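Local atomic coordinates of protein LigF (Sphingobium sp. SYK-6, PDB entry 4XT0), a protein that cleaves beta-aryl ether bonds of lignin as a glutathione-dependent beta-etherase of the glutathione S-transferase superfamily. Residues A[224-227]-A[228-232]. Numbering follows the deposited sequence.
Sequences PGLC and AWLDR
Leu-226 meets Trp-229 through one methyl branch: Leu-226 CD1 lies 3.6 Å from Trp-229 CE3 at the six-membered ring of the indole, with CZ3 also nearby, and comes at the ring obliquely. The three-residue spacing puts the two on neighbouring positions of one helix side; chi1 of 177° and 170° turns each CG away from its own backbone N, bringing the Leu-226 methyl to the benzo ring. The carbonyl O of Leu-226 lies in plane at the indole edge and accepts a nearly straight bond from Leu-230 N (2.9 Å, 165° at the hydrogen). Outside the helix turn, Asp-197 takes the indole NE1, while Val-175 and Leu-182 of helix 161-182 pack on Leu-226.

Cys-227 contributes chiefly backbone: its O accepts from Asp-231 N at 3.0 Å, and Asp-231 CG hangs 3.4 Å from that O. Ala-228 N donates to Pro-224 O at 2.9 Å, and Ala-228 CB rests 3.5 Å from the same oxygen. Gly-225 O, bonded to Trp-229 N, also meets a water that accepts from Arg-232 NH1. Successive i to i+4 bonds identify an alpha-helix; the Glu-179 carboxylate, from helix 161-182, binds the first-turn amides of Gly-225 and Leu-226, marking the start of helix 224-235 in the all-helical C-terminal domain of the GST fold.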
ATOM      1  N   PRO A 224     -15.509 -16.018  15.433  1.00 43.75           N
ATOM      2  CA  PRO A 224     -16.821 -16.292  14.834  1.00 39.45           C
ATOM      3  C   PRO A 224     -17.245 -15.232  13.820  1.00 36.60           C
ATOM      4  O   PRO A 224     -17.865 -15.573  12.817  1.00 41.75           O
ATOM      5  CB  PRO A 224     -17.768 -16.290  16.043  1.00 42.11           C
ATOM      6  CG  PRO A 224     -17.087 -15.429  17.041  1.00 46.67           C
ATOM      7  CD  PRO A 224     -15.622 -15.738  16.874  1.00 45.55           C
ATOM      8  N   GLY A 225     -16.915 -13.969  14.081  1.00 35.41           N
ATOM      9  CA  GLY A 225     -17.237 -12.899  13.160  1.00 34.98           C
ATOM     10  C   GLY A 225     -16.566 -13.109  11.815  1.00 36.19           C
ATOM     11  O   GLY A 225     -17.212 -13.070  10.767  1.00 32.88           O
ATOM     12  N   LEU A 226     -15.259 -13.322  11.849  1.00 36.35           N
ATOM     13  CA  LEU A 226     -14.482 -13.574  10.641  1.00 35.86           C
ATOM     14  C   LEU A 226     -15.037 -14.782   9.859  1.00 29.33           C
ATOM     15  O   LEU A 226     -15.219 -14.719   8.636  1.00 27.77           O
ATOM     16  CB  LEU A 226     -13.008 -13.792  11.018  1.00 36.97           C
ATOM     17  CG  LEU A 226     -12.009 -14.134   9.917  1.00 32.91           C
ATOM     18  CD1 LEU A 226     -12.037 -13.077   8.855  1.00 30.69           C
ATOM     19  CD2 LEU A 226     -10.607 -14.254  10.501  1.00 38.25           C
ATOM     20  N   CYS A 227     -15.320 -15.870  10.575  1.00 35.44           N
ATOM     21  CA  CYS A 227     -15.863 -17.078   9.950  1.00 36.16           C
ATOM     22  C   CYS A 227     -17.238 -16.881   9.306  1.00 36.40           C
ATOM     23  O   CYS A 227     -17.500 -17.428   8.237  1.00 32.84           O
ATOM     24  CB  CYS A 227     -15.945 -18.215  10.966  1.00 40.67           C
ATOM     25  SG  CYS A 227     -14.340 -18.845  11.497  1.00 43.12           S
ATOM     26  N   ALA A 228     -18.125 -16.123   9.947  1.00 35.49           N
ATOM     27  CA  ALA A 228     -19.448 -15.880   9.359  1.00 41.50           C
ATOM     28  C   ALA A 228     -19.323 -15.038   8.086  1.00 33.68           C
ATOM     29  O   ALA A 228     -20.035 -15.261   7.107  1.00 35.07           O
ATOM     30  CB  ALA A 228     -20.374 -15.202  10.366  1.00 39.12           C
ATOM     31  N   TRP A 229     -18.404 -14.078   8.110  1.00 35.99           N
ATOM     32  CA  TRP A 229     -18.102 -13.241   6.951  1.00 28.73           C
ATOM     33  C   TRP A 229     -17.538 -14.086   5.798  1.00 28.97           C
ATOM     34  O   TRP A 229     -17.982 -13.962   4.651  1.00 28.84           O
ATOM     35  CB  TRP A 229     -17.135 -12.131   7.379  1.00 24.02           C
ATOM     36  CG  TRP A 229     -16.496 -11.273   6.305  1.00 28.80           C
ATOM     37  CD1 TRP A 229     -17.035 -10.167   5.695  1.00 27.57           C
ATOM     38  CD2 TRP A 229     -15.158 -11.404   5.791  1.00 23.54           C
ATOM     39  NE1 TRP A 229     -16.123  -9.624   4.818  1.00 24.10           N
ATOM     40  CE2 TRP A 229     -14.971 -10.353   4.860  1.00 27.72           C
ATOM     41  CE3 TRP A 229     -14.114 -12.304   6.023  1.00 25.20           C
ATOM     42  CZ2 TRP A 229     -13.771 -10.193   4.149  1.00 25.96           C
ATOM     43  CZ3 TRP A 229     -12.918 -12.133   5.320  1.00 25.81           C
ATOM     44  CH2 TRP A 229     -12.761 -11.083   4.397  1.00 21.94           C
ATOM     45  N   LEU A 230     -16.584 -14.965   6.104  1.00 28.16           N
ATOM     46  CA  LEU A 230     -16.052 -15.886   5.095  1.00 27.11           C
ATOM     47  C   LEU A 230     -17.157 -16.739   4.456  1.00 28.56           C
ATOM     48  O   LEU A 230     -17.189 -16.908   3.237  1.00 27.58           O
ATOM     49  CB  LEU A 230     -14.986 -16.798   5.706  1.00 30.82           C
ATOM     50  CG  LEU A 230     -13.592 -16.215   5.960  1.00 31.41           C
ATOM     51  CD1 LEU A 230     -12.757 -17.204   6.783  1.00 28.74           C
ATOM     52  CD2 LEU A 230     -12.875 -15.874   4.644  1.00 24.87           C
ATOM     53  N   ASP A 231     -18.050 -17.273   5.289  1.00 29.07           N
ATOM     54  CA  ASP A 231     -19.202 -18.046   4.823  1.00 29.74           C
ATOM     55  C   ASP A 231     -20.134 -17.213   3.949  1.00 35.23           C
ATOM     56  O   ASP A 231     -20.596 -17.670   2.905  1.00 28.36           O
ATOM     57  CB  ASP A 231     -19.988 -18.592   6.010  1.00 32.09           C
ATOM     58  CG  ASP A 231     -19.313 -19.789   6.664  1.00 40.71           C
ATOM     59  OD1 ASP A 231     -18.272 -20.257   6.154  1.00 44.37           O
ATOM     60  OD2 ASP A 231     -19.837 -20.264   7.689  1.00 43.86           O
ATOM     61  N   ARG A 232     -20.413 -15.996   4.413  1.00 27.20           N
ATOM     62  CA  ARG A 232     -21.282 -15.034   3.746  1.00 33.35           C
ATOM     63  C   ARG A 232     -20.799 -14.746   2.314  1.00 30.53           C
ATOM     64  O   ARG A 232     -21.561 -14.826   1.344  1.00 30.13           O
ATOM     65  CB  ARG A 232     -21.325 -13.750   4.603  1.00 37.07           C
ATOM     66  CG  ARG A 232     -22.088 -12.556   4.070  1.00 36.55           C
ATOM     67  CD  ARG A 232     -22.201 -11.451   5.157  1.00 34.94           C
ATOM     68  NE  ARG A 232     -22.733 -11.993   6.413  1.00 32.95           N
ATOM     69  CZ  ARG A 232     -22.074 -12.014   7.573  1.00 36.87           C
ATOM     70  NH1 ARG A 232     -20.861 -11.481   7.674  1.00 31.58           N
ATOM     71  NH2 ARG A 232     -22.641 -12.551   8.648  1.00 35.77           N
TER
HETATM   72  O   HOH W   1     -19.476 -11.181  10.366  1.00 29.84           O